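Local coordinates for protein putative short-chain dehydrogenase/reductase (Corynebacterium glutamicum, PDB 3E9N) that is of unknown function but belongs to the short-chain dehydrogenase/reductase family and possibly acts as an acetoacetyl-CoA reductase, an oxidoreductase, at residues A[73-78]-A[122-127]; A[126-131]-A[167-172]; A[51-56]-A[65-70]; A[59-64]-A[107-112]; A[97-102]-A[143-148]. All blocks are in the same frame, centred on the assembly; numbering follows the deposited sequence.

Overall arrangement
From the N terminus, contact 3 comes first. It closes a short loop between strand 50-54 and residues 65-70, spanning helix 57-63. Contact 4 starts inside that loop and crosses contact 3, tying helix 57-63 to the middle of helix 95-124. Contact 1 crosses contact 4 and fastens the approach to strand 78-81 to the C-terminal end of the same long helix. Contact 5 crosses contacts 1 and 4 and joins helices 95-124 and 144-164 far from contact 1, with centres about 31 Å apart. Contact 2 shares Gly126 and Cys127 with contact 1. It crosses contact 5 and pairs strands 127-131 and 170-176 in the parallel sheet.

Contact 1: residues A[73-78]-A[122-127]; sequences LDHVDT and RAASGC
The imidazole of His75 lies over the methyl group of Ala123. Ala123 CB sits 3.8 Å from the centroid of the His75 ring and only 13° off its normal, a CH-pi contact over one face. A hydrogen bond to its own neighbour restrains the turn of the ring. His75 ND1 donates to Asp74 OD1 at 2.6 Å, nearly straight and close to the ring plane, and meets the carboxylate on its anti side. With CG anti to the carbonyl carbon (chi1 -75°), the His75 ring reaches across to the helix end. The Ala123 methyl also touches the backbone, with CB 3.4 Å from Asp74 O. Next along, Ala124 CB points toward the 73-78 segment and packs 3.3 Å from Val76 O. His75 CB and Asp77 OD1 also touch this methyl. Asp77 OD2 turns to another partner, the backbone N of Ile7. This is the C-terminal end of helix 95-124, the connecting helix of a beta-alpha-beta crossover in the Rossmann fold. Ser125, with positive phi, belongs to a Schellman motif just after the helix. Gly126 then passes close to the 73-78 backbone, its CA 3.0 Å from Asp77 O. There the two segments begin to run side by side in the same direction. Cys127 N donates to Asp77 O at 2.7 Å. Thr78 and Cys127 form a parallel bridge, with Thr78 CA making a CA-H...O contact to Cys127 O at 3.4 Å. On its other side, Thr78 bonds through its backbone to Ile7 and Val9 of strand 7-11.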
# COMPACT_ATOMS: atom_id res chain seq x y z
N LEU A 73 12.55 16.45 -31.36
CA LEU A 73 12.57 17.22 -30.08
C LEU A 73 13.78 16.90 -29.28
O LEU A 73 14.03 15.76 -28.99
CB LEU A 73 11.31 16.97 -29.23
CG LEU A 73 10.01 17.22 -29.99
CD1 LEU A 73 8.71 16.84 -29.22
CD2 LEU A 73 10.01 18.66 -30.47
N ASP A 74 14.56 17.89 -28.92
CA ASP A 74 15.78 17.60 -28.17
C ASP A 74 15.66 18.03 -26.70
O ASP A 74 16.54 17.72 -25.91
CB ASP A 74 17.02 18.28 -28.81
CG ASP A 74 16.86 19.80 -28.92
OD1 ASP A 74 16.57 20.50 -27.91
OD2 ASP A 74 17.01 20.31 -30.04
N HIS A 75 14.61 18.77 -26.37
CA HIS A 75 14.24 19.02 -24.96
C HIS A 75 12.73 18.78 -24.81
O HIS A 75 11.94 19.36 -25.54
CB HIS A 75 14.57 20.45 -24.57
CG HIS A 75 16.03 20.71 -24.35
ND1 HIS A 75 16.95 20.69 -25.38
CD2 HIS A 75 16.72 21.04 -23.24
CE1 HIS A 75 18.16 20.96 -24.90
NE2 HIS A 75 18.05 21.18 -23.60
N VAL A 76 12.29 17.90 -23.93
CA VAL A 76 10.87 17.84 -23.60
C VAL A 76 10.67 18.21 -22.12
O VAL A 76 11.25 17.56 -21.24
CB VAL A 76 10.26 16.44 -23.80
CG1 VAL A 76 8.72 16.43 -23.37
CG2 VAL A 76 10.43 15.96 -25.26
N ASP A 77 9.85 19.23 -21.86
CA ASP A 77 9.65 19.74 -20.48
C ASP A 77 8.55 18.96 -19.74
O ASP A 77 8.69 18.69 -18.56
CB ASP A 77 9.31 21.24 -20.51
CG ASP A 77 10.44 22.05 -21.13
OD1 ASP A 77 11.39 22.38 -20.41
OD2 ASP A 77 10.40 22.33 -22.36
N THR A 78 7.49 18.60 -20.45
CA THR A 78 6.33 17.97 -19.89
C THR A 78 5.85 16.87 -20.87
O THR A 78 5.57 17.13 -22.06
CB THR A 78 5.18 19.03 -19.69
OG1 THR A 78 5.67 20.12 -18.90
CG2 THR A 78 3.98 18.43 -18.99
N ARG A 122 15.80 14.32 -20.05
CA ARG A 122 16.96 14.57 -19.23
C ARG A 122 17.51 15.92 -19.55
O ARG A 122 17.81 16.69 -18.64
CB ARG A 122 18.02 13.54 -19.54
CG ARG A 122 17.71 12.21 -18.90
CD ARG A 122 18.78 11.21 -19.22
NE ARG A 122 18.48 9.90 -18.66
CZ ARG A 122 19.29 8.85 -18.80
NH1 ARG A 122 20.42 8.99 -19.46
NH2 ARG A 122 18.97 7.68 -18.27
N ALA A 123 17.61 16.21 -20.85
CA ALA A 123 18.12 17.49 -21.32
C ALA A 123 17.33 18.66 -20.77
O ALA A 123 17.91 19.69 -20.52
CB ALA A 123 18.13 17.56 -22.91
N ALA A 124 16.01 18.52 -20.65
CA ALA A 124 15.16 19.60 -20.15
C ALA A 124 14.89 19.51 -18.66
O ALA A 124 14.21 20.37 -18.11
CB ALA A 124 13.80 19.67 -20.92
N SER A 125 15.42 18.47 -18.01
CA SER A 125 14.93 18.08 -16.68
C SER A 125 13.38 18.01 -16.57
O SER A 125 12.79 18.60 -15.65
CB SER A 125 15.50 19.01 -15.60
OG SER A 125 16.90 18.92 -15.56
N GLY A 126 12.73 17.34 -17.50
CA GLY A 126 11.28 17.43 -17.62
C GLY A 126 10.48 16.65 -16.59
O GLY A 126 11.02 15.95 -15.71
N CYS A 127 9.17 16.78 -16.71
CA CYS A 127 8.23 16.09 -15.83
C CYS A 127 7.46 15.08 -16.65
O CYS A 127 6.94 15.44 -17.71
CB CYS A 127 7.20 17.07 -15.31
SG CYS A 127 7.88 18.27 -14.26

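Contact 2: residues A[126-131]-A[167-172]; sequences GCVIYI and NGIRVS
Tyr130 and Val171 meet at an angle on one face of the sheet. The methyl CG1 of Val171 touches the edge of the Tyr130 ring near its plane, 3.5 Å from CE2. Val171 CG1 stands anti to its backbone N (chi1 -176°), which aims this branch at the ring. Val128 shares this face, and its CG2 lies near Ile169 CG2. The Tyr130 ring also packs on Leu153, Ala157 and Phe160 of helix 144-164. The opposite face carries Cys127, Arg170, Ile129 and Ser172. Here the Arg170 chain bends at chi3, and the main partners of its guanidinium are the carbonyls of Ala216 and Thr220. A weak hydrogen bond from Arg170 NE to Cys127 SG is doubtful, since Cys127 is modelled in two positions. Further on, Ile129 CG1 lies 4.0 Å from Ser172 CB, while Ser172 OG bonds to Ile222 O on the next strand. The backbones hold these pairs in register. Arg170 N binds Gly126 O at 3.0 Å, and Val128 N binds Arg170 O at 2.7 Å. Ser172 N then binds Val128 O at 2.8 Å, and Tyr130 N binds Ser172 O. The strand axes run 12° from parallel. Two neighbouring parallel strands with helices on both faces are typical of the central sheet of a Rossmann fold, as in other short-chain dehydrogenases.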
# COMPACT_ATOMS: atom_id res chain seq x y z
N GLY A 126 12.73 17.34 -17.50
CA GLY A 126 11.28 17.43 -17.62
C GLY A 126 10.48 16.65 -16.59
O GLY A 126 11.02 15.95 -15.71
N CYS A 127 9.17 16.78 -16.71
CA CYS A 127 8.23 16.09 -15.83
C CYS A 127 7.46 15.08 -16.65
O CYS A 127 6.94 15.44 -17.71
CB CYS A 127 7.20 17.07 -15.31
SG CYS A 127 7.88 18.27 -14.26
N VAL A 128 7.38 13.85 -16.14
CA VAL A 128 6.60 12.80 -16.77
C VAL A 128 5.41 12.50 -15.85
O VAL A 128 5.57 12.17 -14.68
CB VAL A 128 7.45 11.48 -17.01
CG1 VAL A 128 6.58 10.37 -17.67
CG2 VAL A 128 8.62 11.76 -17.90
N ILE A 129 4.21 12.66 -16.37
CA ILE A 129 3.05 12.44 -15.56
C ILE A 129 2.23 11.31 -16.14
O ILE A 129 1.90 11.34 -17.32
CB ILE A 129 2.21 13.70 -15.45
CG1 ILE A 129 3.01 14.78 -14.71
CG2 ILE A 129 0.91 13.37 -14.69
CD1 ILE A 129 2.69 16.18 -15.12
N TYR A 130 1.92 10.31 -15.32
CA TYR A 130 1.04 9.19 -15.74
C TYR A 130 -0.36 9.40 -15.19
O TYR A 130 -0.50 9.82 -14.02
CB TYR A 130 1.59 7.87 -15.21
CG TYR A 130 3.02 7.54 -15.63
CD1 TYR A 130 3.29 6.92 -16.82
CD2 TYR A 130 4.11 7.83 -14.78
CE1 TYR A 130 4.61 6.61 -17.18
CE2 TYR A 130 5.42 7.53 -15.12
CZ TYR A 130 5.66 6.92 -16.31
OH TYR A 130 6.96 6.65 -16.69
N ILE A 131 -1.40 9.19 -16.02
CA ILE A 131 -2.76 9.21 -15.54
C ILE A 131 -3.15 7.79 -15.36
O ILE A 131 -3.26 7.06 -16.34
CB ILE A 131 -3.75 9.78 -16.53
CG1 ILE A 131 -3.25 11.11 -17.07
CG2 ILE A 131 -5.11 10.02 -15.85
CD1 ILE A 131 -3.40 12.19 -16.13
N ASN A 167 18.83 12.54 -12.71
CA ASN A 167 18.99 13.22 -13.97
C ASN A 167 18.12 14.43 -14.10
O ASN A 167 18.12 15.05 -15.17
CB ASN A 167 18.77 12.27 -15.10
CG ASN A 167 19.72 11.12 -15.04
OD1 ASN A 167 20.91 11.32 -14.79
ND2 ASN A 167 19.20 9.90 -15.18
N GLY A 168 17.38 14.77 -13.04
CA GLY A 168 16.61 15.99 -13.09
C GLY A 168 15.19 15.74 -13.52
O GLY A 168 14.39 16.69 -13.60
N ILE A 169 14.86 14.48 -13.80
CA ILE A 169 13.50 14.15 -14.20
C ILE A 169 12.55 13.95 -13.02
O ILE A 169 12.88 13.28 -12.03
CB ILE A 169 13.46 12.89 -15.10
CG1 ILE A 169 14.25 13.14 -16.41
CG2 ILE A 169 11.99 12.44 -15.37
CD1 ILE A 169 14.32 11.95 -17.34
N ARG A 170 11.37 14.58 -13.12
CA ARG A 170 10.35 14.38 -12.13
C ARG A 170 9.28 13.47 -12.70
O ARG A 170 8.93 13.52 -13.90
CB ARG A 170 9.79 15.73 -11.64
CG ARG A 170 10.91 16.65 -11.06
CD ARG A 170 10.35 17.86 -10.32
NE ARG A 170 9.74 18.87 -11.19
CZ ARG A 170 9.30 20.06 -10.78
NH1 ARG A 170 9.37 20.44 -9.49
NH2 ARG A 170 8.76 20.88 -11.67
N VAL A 171 8.78 12.59 -11.83
CA VAL A 171 7.83 11.60 -12.24
C VAL A 171 6.64 11.67 -11.31
O VAL A 171 6.80 11.73 -10.10
CB VAL A 171 8.44 10.22 -12.24
CG1 VAL A 171 7.41 9.22 -12.78
CG2 VAL A 171 9.67 10.18 -13.14
N SER A 172 5.44 11.69 -11.88
CA SER A 172 4.26 11.86 -11.11
C SER A 172 3.08 11.04 -11.63
O SER A 172 2.95 10.79 -12.84
CB SER A 172 3.92 13.34 -11.05
OG SER A 172 2.78 13.51 -10.22

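Contact 3: residues A[51-56]-A[65-70]; sequences EPIESD and GGVDKL
Pro52 directs its carbonyl O toward the ammonium end of Lys69, but Lys69 NZ stays 3.9 Å away. Pro52 stands on strand 50-54, an outermost strand of the Rossmann-fold sheet within this chain. The loop 65-70 returns beside this strand after helix 57-63. Ile53 carries most of the contact and points at the loop. Its two branches divide the work. CG2 is anti to the backbone N and meets Val67, with Ile53 CG2 4.1 Å from Val67 CG1. The same methyl lies beside the Lys69 chain, which runs past it in the opposite direction. The other branch has CG1 anti to the carbonyl carbon (chi1 -57°), and it carries CD1 to Leu70. Tyr32 and Leu34 of the adjacent strand 30-35 also touch Ile53, so its side chain sits between sheet and loop. Within the loop, Leu70 N bonds to Val67 O. Past the strand, Ser55 faces Val67 loosely, and its hydroxyl is hydrogen-bonded to Glu60 of helix 57-63. Asp56 then takes the N-cap position of that helix. The closest approach between the two segments is Ile53 CD1 to Leu70 CD2, at 3.8 Å.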
# COMPACT_ATOMS: atom_id res chain seq x y z
N GLU A 51 0.51 21.68 -31.78
CA GLU A 51 0.85 20.85 -32.92
C GLU A 51 0.19 19.47 -32.87
O GLU A 51 0.68 18.55 -32.21
CB GLU A 51 2.37 20.69 -33.03
N PRO A 52 -0.93 19.31 -33.59
CA PRO A 52 -1.68 18.06 -33.62
C PRO A 52 -0.97 16.93 -34.35
O PRO A 52 -0.41 17.14 -35.42
CB PRO A 52 -2.97 18.42 -34.35
CG PRO A 52 -2.61 19.62 -35.25
CD PRO A 52 -1.33 20.24 -34.67
N ILE A 53 -0.98 15.75 -33.76
CA ILE A 53 -0.40 14.61 -34.39
C ILE A 53 -1.43 13.50 -34.37
O ILE A 53 -1.72 12.94 -33.31
CB ILE A 53 0.86 14.14 -33.66
CG1 ILE A 53 1.86 15.27 -33.57
CG2 ILE A 53 1.47 12.92 -34.32
CD1 ILE A 53 2.82 15.07 -32.48
N GLU A 54 -1.97 13.16 -35.53
CA GLU A 54 -2.86 12.02 -35.64
C GLU A 54 -1.97 10.80 -35.61
O GLU A 54 -0.98 10.72 -36.34
CB GLU A 54 -3.65 12.05 -36.93
N SER A 55 -2.34 9.84 -34.78
CA SER A 55 -1.42 8.79 -34.44
C SER A 55 -2.19 7.63 -33.90
O SER A 55 -3.17 7.80 -33.17
CB SER A 55 -0.47 9.29 -33.35
OG SER A 55 0.52 8.32 -33.12
N ASP A 56 -1.75 6.45 -34.30
CA ASP A 56 -2.22 5.17 -33.78
C ASP A 56 -1.03 4.85 -32.87
O ASP A 56 0.02 4.46 -33.35
CB ASP A 56 -2.32 4.19 -34.96
CG ASP A 56 -2.48 2.72 -34.54
OD1 ASP A 56 -2.22 2.37 -33.36
OD2 ASP A 56 -2.83 1.90 -35.42
N GLY A 65 8.97 1.84 -33.55
CA GLY A 65 10.15 2.48 -32.95
C GLY A 65 10.09 3.99 -32.67
O GLY A 65 11.10 4.57 -32.30
N GLY A 66 8.94 4.64 -32.84
CA GLY A 66 8.75 6.02 -32.35
C GLY A 66 7.81 6.84 -33.20
O GLY A 66 7.58 6.49 -34.33
N VAL A 67 7.29 7.94 -32.67
CA VAL A 67 6.43 8.81 -33.46
C VAL A 67 7.29 9.85 -34.23
O VAL A 67 7.82 10.76 -33.62
CB VAL A 67 5.49 9.57 -32.56
CG1 VAL A 67 4.60 10.43 -33.38
CG2 VAL A 67 4.69 8.62 -31.70
N ASP A 68 7.45 9.69 -35.55
CA ASP A 68 8.37 10.54 -36.35
C ASP A 68 8.34 12.02 -35.99
O ASP A 68 9.40 12.64 -35.85
CB ASP A 68 8.11 10.39 -37.86
CG ASP A 68 8.71 9.09 -38.47
OD1 ASP A 68 9.71 8.44 -37.97
OD2 ASP A 68 8.15 8.72 -39.51
N LYS A 69 7.14 12.58 -35.84
CA LYS A 69 7.00 13.99 -35.53
C LYS A 69 7.48 14.39 -34.11
O LYS A 69 7.53 15.58 -33.79
CB LYS A 69 5.57 14.45 -35.73
CG LYS A 69 5.19 14.79 -37.21
CD LYS A 69 3.65 14.58 -37.45
CE LYS A 69 3.09 15.34 -38.72
NZ LYS A 69 2.19 16.53 -38.28
N LEU A 70 7.89 13.41 -33.30
CA LEU A 70 8.41 13.74 -31.96
C LEU A 70 9.89 13.50 -32.00
O LEU A 70 10.60 13.81 -31.02
CB LEU A 70 7.79 12.90 -30.83
CG LEU A 70 6.29 13.06 -30.56
CD1 LEU A 70 5.83 12.12 -29.36
CD2 LEU A 70 5.91 14.50 -30.31

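Contact 4: residues A[59-64]-A[107-112]; sequences KEVLEE and VIVPAE
Leu62 is the bump of this contact, and it settles into a hollow formed by Ile108, Val109 and Glu112. One methyl, Leu62 CD2, reaches Ile108 CG2 at 3.7 Å and also touches Glu112 CB. Leu62 CG rests on Val109 CG2 at 3.8 Å, with the two side chains crossing at about a right angle. CG2 is the branch of Val109 that is anti to its carbonyl carbon, which turns it toward Leu62. Val61 fills the next dent. Its CG1 lies 3.6 Å from Glu112 CG and also faces the carbonyl of Val109. Glu112 bends at chi2 (75°), so its methylene groups line the contact while the carboxylate turns aside to Arg115 and Gln116. Gln116 also bonds to Val61 O. The segment axes are 9.4 Å apart and cross at 75°, so the touching patch is small and made mostly of side-chain packing, without hydrogen bonds between the segments. Helix 57-63 includes a wider pi-type turn at 59-63, where Lys59 O accepts from both Glu63 N and Glu64 N. Helix 57-63 thus leans across helix 95-124. The latter also packs on helix 144-164, through Val107 and Ala111, and on Trp99 and Leu103 of the third subunit.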
# COMPACT_ATOMS: atom_id res chain seq x y z
N LYS A 59 0.74 1.23 -32.28
CA LYS A 59 1.45 0.86 -33.49
C LYS A 59 2.73 1.69 -33.63
O LYS A 59 3.84 1.13 -33.75
CB LYS A 59 0.54 0.97 -34.72
N GLU A 60 2.60 3.01 -33.59
CA GLU A 60 3.79 3.86 -33.70
C GLU A 60 4.82 3.67 -32.58
O GLU A 60 6.00 3.38 -32.85
CB GLU A 60 3.38 5.34 -33.97
CG GLU A 60 2.65 5.46 -35.32
CD GLU A 60 1.73 6.68 -35.45
OE1 GLU A 60 0.60 6.53 -36.02
OE2 GLU A 60 2.11 7.79 -35.00
N VAL A 61 4.41 3.74 -31.31
CA VAL A 61 5.41 3.59 -30.24
C VAL A 61 6.03 2.18 -30.14
O VAL A 61 7.25 2.03 -29.98
CB VAL A 61 4.82 4.03 -28.86
CG1 VAL A 61 5.80 3.79 -27.70
CG2 VAL A 61 4.38 5.51 -28.92
N LEU A 62 5.19 1.16 -30.21
CA LEU A 62 5.63 -0.23 -30.00
C LEU A 62 6.10 -0.95 -31.27
O LEU A 62 7.06 -1.69 -31.25
CB LEU A 62 4.53 -1.07 -29.34
CG LEU A 62 3.99 -0.47 -28.06
CD1 LEU A 62 2.98 -1.43 -27.44
CD2 LEU A 62 5.14 -0.08 -27.09
N GLU A 63 5.41 -0.76 -32.38
CA GLU A 63 5.79 -1.52 -33.57
C GLU A 63 6.83 -0.79 -34.42
O GLU A 63 7.84 -1.37 -34.77
CB GLU A 63 4.55 -2.00 -34.36
CG GLU A 63 3.71 -3.02 -33.55
CD GLU A 63 2.31 -3.26 -34.15
OE1 GLU A 63 1.28 -3.19 -33.40
OE2 GLU A 63 2.26 -3.50 -35.39
N GLU A 64 6.62 0.51 -34.66
CA GLU A 64 7.53 1.31 -35.50
C GLU A 64 8.72 2.04 -34.83
O GLU A 64 9.42 2.80 -35.46
CB GLU A 64 6.71 2.30 -36.30
CG GLU A 64 5.54 1.59 -37.01
CD GLU A 64 4.62 2.56 -37.69
OE1 GLU A 64 4.86 3.77 -37.53
OE2 GLU A 64 3.68 2.14 -38.38
N VAL A 107 0.49 0.53 -20.18
CA VAL A 107 1.74 0.25 -19.48
C VAL A 107 2.92 0.28 -20.45
O VAL A 107 3.88 1.01 -20.22
CB VAL A 107 1.68 -1.12 -18.79
CG1 VAL A 107 2.96 -1.40 -18.04
CG2 VAL A 107 0.48 -1.19 -17.84
N ILE A 108 2.85 -0.48 -21.55
CA ILE A 108 4.04 -0.58 -22.41
C ILE A 108 4.36 0.71 -23.19
O ILE A 108 5.47 1.20 -23.19
CB ILE A 108 4.06 -1.85 -23.28
CG1 ILE A 108 3.79 -3.10 -22.44
CG2 ILE A 108 5.41 -1.96 -23.95
CD1 ILE A 108 3.44 -4.45 -23.23
N VAL A 109 3.32 1.33 -23.74
CA VAL A 109 3.47 2.57 -24.45
C VAL A 109 4.05 3.66 -23.50
O VAL A 109 5.09 4.22 -23.81
CB VAL A 109 2.15 2.99 -25.10
CG1 VAL A 109 2.17 4.46 -25.41
CG2 VAL A 109 1.86 2.12 -26.36
N PRO A 110 3.42 3.91 -22.31
CA PRO A 110 4.09 4.92 -21.42
C PRO A 110 5.55 4.60 -21.13
O PRO A 110 6.40 5.48 -21.26
CB PRO A 110 3.25 4.93 -20.15
CG PRO A 110 1.81 4.49 -20.64
CD PRO A 110 2.12 3.45 -21.76
N ALA A 111 5.87 3.36 -20.81
CA ALA A 111 7.25 3.00 -20.60
C ALA A 111 8.12 3.24 -21.84
O ALA A 111 9.24 3.71 -21.73
CB ALA A 111 7.36 1.55 -20.19
N GLU A 112 7.67 2.83 -23.01
CA GLU A 112 8.57 2.85 -24.18
C GLU A 112 8.61 4.25 -24.85
O GLU A 112 9.67 4.68 -25.28
CB GLU A 112 8.14 1.76 -25.18
CG GLU A 112 8.70 1.93 -26.63
CD GLU A 112 10.18 1.57 -26.74
OE1 GLU A 112 10.77 1.05 -25.76
OE2 GLU A 112 10.75 1.84 -27.82

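Contact 5: residues A[97-102]-A[143-148]; sequences AEWHAH and NTIYAA
Ile145 and Trp99 form the tight part of this contact. Ile145 CG1 lies over one face of the indole, 3.6 Å from the centroid of its five-membered ring and 19° off the normal. This is a CH-pi contact. Ile145 CG1 is anti to the carbonyl carbon (chi1 -60°), which sets it and CD1 against the ring. The six-membered ring is met by two further methyls. Ala148 CB touches its edge, 3.6 Å from Trp99 CH2, and Thr144 CG2 comes obliquely to within 3.5 Å of Trp99 CZ2. The other branch of Ile145 serves His102, with CG2 3.7 Å from His102 CB. The less enclosed side holds Glu98, His102 and Tyr146. Glu98 stretches out across Ile145, and its OE2 lies 3.4 Å from Tyr146 OH. The rings of His102 and Tyr146 are modelled too close for their mutual geometry to be trusted. Tyr146 is the tyrosine of a Tyr-x-x-x-Lys sequence, the signature of this family. At the helix start, Asn143 OD1 accepts from Ile145 N at 2.8 Å in an Asx turn. Helices 95-124 and 144-164 also pack on the third subunit, consistent with the four-helix interface common in this family. The chemistry is therefore split: an apolar patch around Trp99 joins the helices, and the polar groups of Glu98, His102 and Tyr146 gather on the less enclosed side, with no clear hydrogen bond between the segments.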
# COMPACT_ATOMS: atom_id res chain seq x y z
N ALA A 97 -6.94 -10.99 -26.19
CA ALA A 97 -6.81 -9.79 -26.98
C ALA A 97 -7.05 -8.55 -26.11
O ALA A 97 -6.36 -7.56 -26.23
CB ALA A 97 -7.78 -9.84 -28.24
N GLU A 98 -8.02 -8.64 -25.21
CA GLU A 98 -8.24 -7.62 -24.20
C GLU A 98 -7.01 -7.33 -23.28
O GLU A 98 -6.60 -6.20 -23.14
CB GLU A 98 -9.43 -8.04 -23.37
CG GLU A 98 -10.39 -6.91 -23.00
CD GLU A 98 -11.68 -7.50 -22.38
OE1 GLU A 98 -12.45 -8.18 -23.13
OE2 GLU A 98 -11.89 -7.33 -21.16
N TRP A 99 -6.39 -8.36 -22.68
CA TRP A 99 -5.10 -8.20 -21.99
C TRP A 99 -4.05 -7.43 -22.80
O TRP A 99 -3.38 -6.54 -22.26
CB TRP A 99 -4.49 -9.55 -21.63
CG TRP A 99 -5.03 -10.08 -20.37
CD1 TRP A 99 -5.95 -11.08 -20.21
CD2 TRP A 99 -4.69 -9.63 -19.06
NE1 TRP A 99 -6.19 -11.29 -18.88
CE2 TRP A 99 -5.42 -10.43 -18.14
CE3 TRP A 99 -3.80 -8.68 -18.56
CZ2 TRP A 99 -5.32 -10.26 -16.76
CZ3 TRP A 99 -3.72 -8.51 -17.18
CH2 TRP A 99 -4.48 -9.30 -16.30
N HIS A 100 -3.86 -7.84 -24.04
CA HIS A 100 -2.83 -7.21 -24.87
C HIS A 100 -3.19 -5.75 -25.14
O HIS A 100 -2.36 -4.86 -25.03
CB HIS A 100 -2.65 -7.95 -26.20
CG HIS A 100 -1.95 -9.26 -26.08
ND1 HIS A 100 -0.66 -9.38 -25.60
CD2 HIS A 100 -2.36 -10.52 -26.37
CE1 HIS A 100 -0.30 -10.65 -25.61
NE2 HIS A 100 -1.32 -11.37 -26.07
N ALA A 101 -4.44 -5.50 -25.46
CA ALA A 101 -4.86 -4.13 -25.74
C ALA A 101 -4.61 -3.20 -24.53
O ALA A 101 -4.00 -2.13 -24.63
CB ALA A 101 -6.33 -4.12 -26.14
N HIS A 102 -5.11 -3.59 -23.37
CA HIS A 102 -4.90 -2.82 -22.16
C HIS A 102 -3.44 -2.62 -21.74
O HIS A 102 -3.04 -1.49 -21.48
CB HIS A 102 -5.65 -3.43 -21.01
CG HIS A 102 -6.99 -2.84 -20.82
ND1 HIS A 102 -7.19 -1.69 -20.08
CD2 HIS A 102 -8.21 -3.26 -21.24
CE1 HIS A 102 -8.49 -1.42 -20.07
NE2 HIS A 102 -9.13 -2.36 -20.75
N ASN A 143 -12.98 -5.52 -12.77
CA ASN A 143 -12.33 -6.53 -13.60
C ASN A 143 -10.85 -6.81 -13.23
O ASN A 143 -10.18 -6.04 -12.54
CB ASN A 143 -12.46 -6.16 -15.10
CG ASN A 143 -12.19 -7.36 -16.03
OD1 ASN A 143 -11.04 -7.72 -16.27
ND2 ASN A 143 -13.26 -7.96 -16.57
N THR A 144 -10.38 -7.94 -13.72
CA THR A 144 -9.08 -8.47 -13.43
C THR A 144 -8.02 -7.73 -14.25
O THR A 144 -6.92 -7.44 -13.77
CB THR A 144 -9.12 -9.99 -13.74
OG1 THR A 144 -8.62 -10.76 -12.63
CG2 THR A 144 -8.38 -10.32 -15.00
N ILE A 145 -8.36 -7.37 -15.48
CA ILE A 145 -7.42 -6.74 -16.37
C ILE A 145 -7.19 -5.29 -15.99
O ILE A 145 -6.08 -4.77 -16.12
CB ILE A 145 -7.94 -6.81 -17.83
CG1 ILE A 145 -8.10 -8.27 -18.24
CG2 ILE A 145 -7.00 -6.08 -18.78
CD1 ILE A 145 -8.69 -8.48 -19.62
N TYR A 146 -8.22 -4.63 -15.49
CA TYR A 146 -8.09 -3.24 -15.16
C TYR A 146 -7.25 -3.08 -13.92
O TYR A 146 -6.34 -2.28 -13.92
CB TYR A 146 -9.46 -2.55 -15.09
CG TYR A 146 -10.30 -3.00 -16.28
CD1 TYR A 146 -9.72 -3.13 -17.54
CD2 TYR A 146 -11.64 -3.35 -16.13
CE1 TYR A 146 -10.47 -3.58 -18.64
CE2 TYR A 146 -12.40 -3.80 -17.25
CZ TYR A 146 -11.80 -3.90 -18.49
OH TYR A 146 -12.50 -4.34 -19.58
N ALA A 147 -7.51 -3.90 -12.91
CA ALA A 147 -6.70 -3.92 -11.68
C ALA A 147 -5.24 -4.17 -12.01
O ALA A 147 -4.36 -3.50 -11.48
CB ALA A 147 -7.23 -4.99 -10.72
N ALA A 148 -4.97 -5.08 -12.92
CA ALA A 148 -3.59 -5.46 -13.16
C ALA A 148 -2.81 -4.35 -13.84
O ALA A 148 -1.68 -4.03 -13.45
CB ALA A 148 -3.50 -6.74 -13.91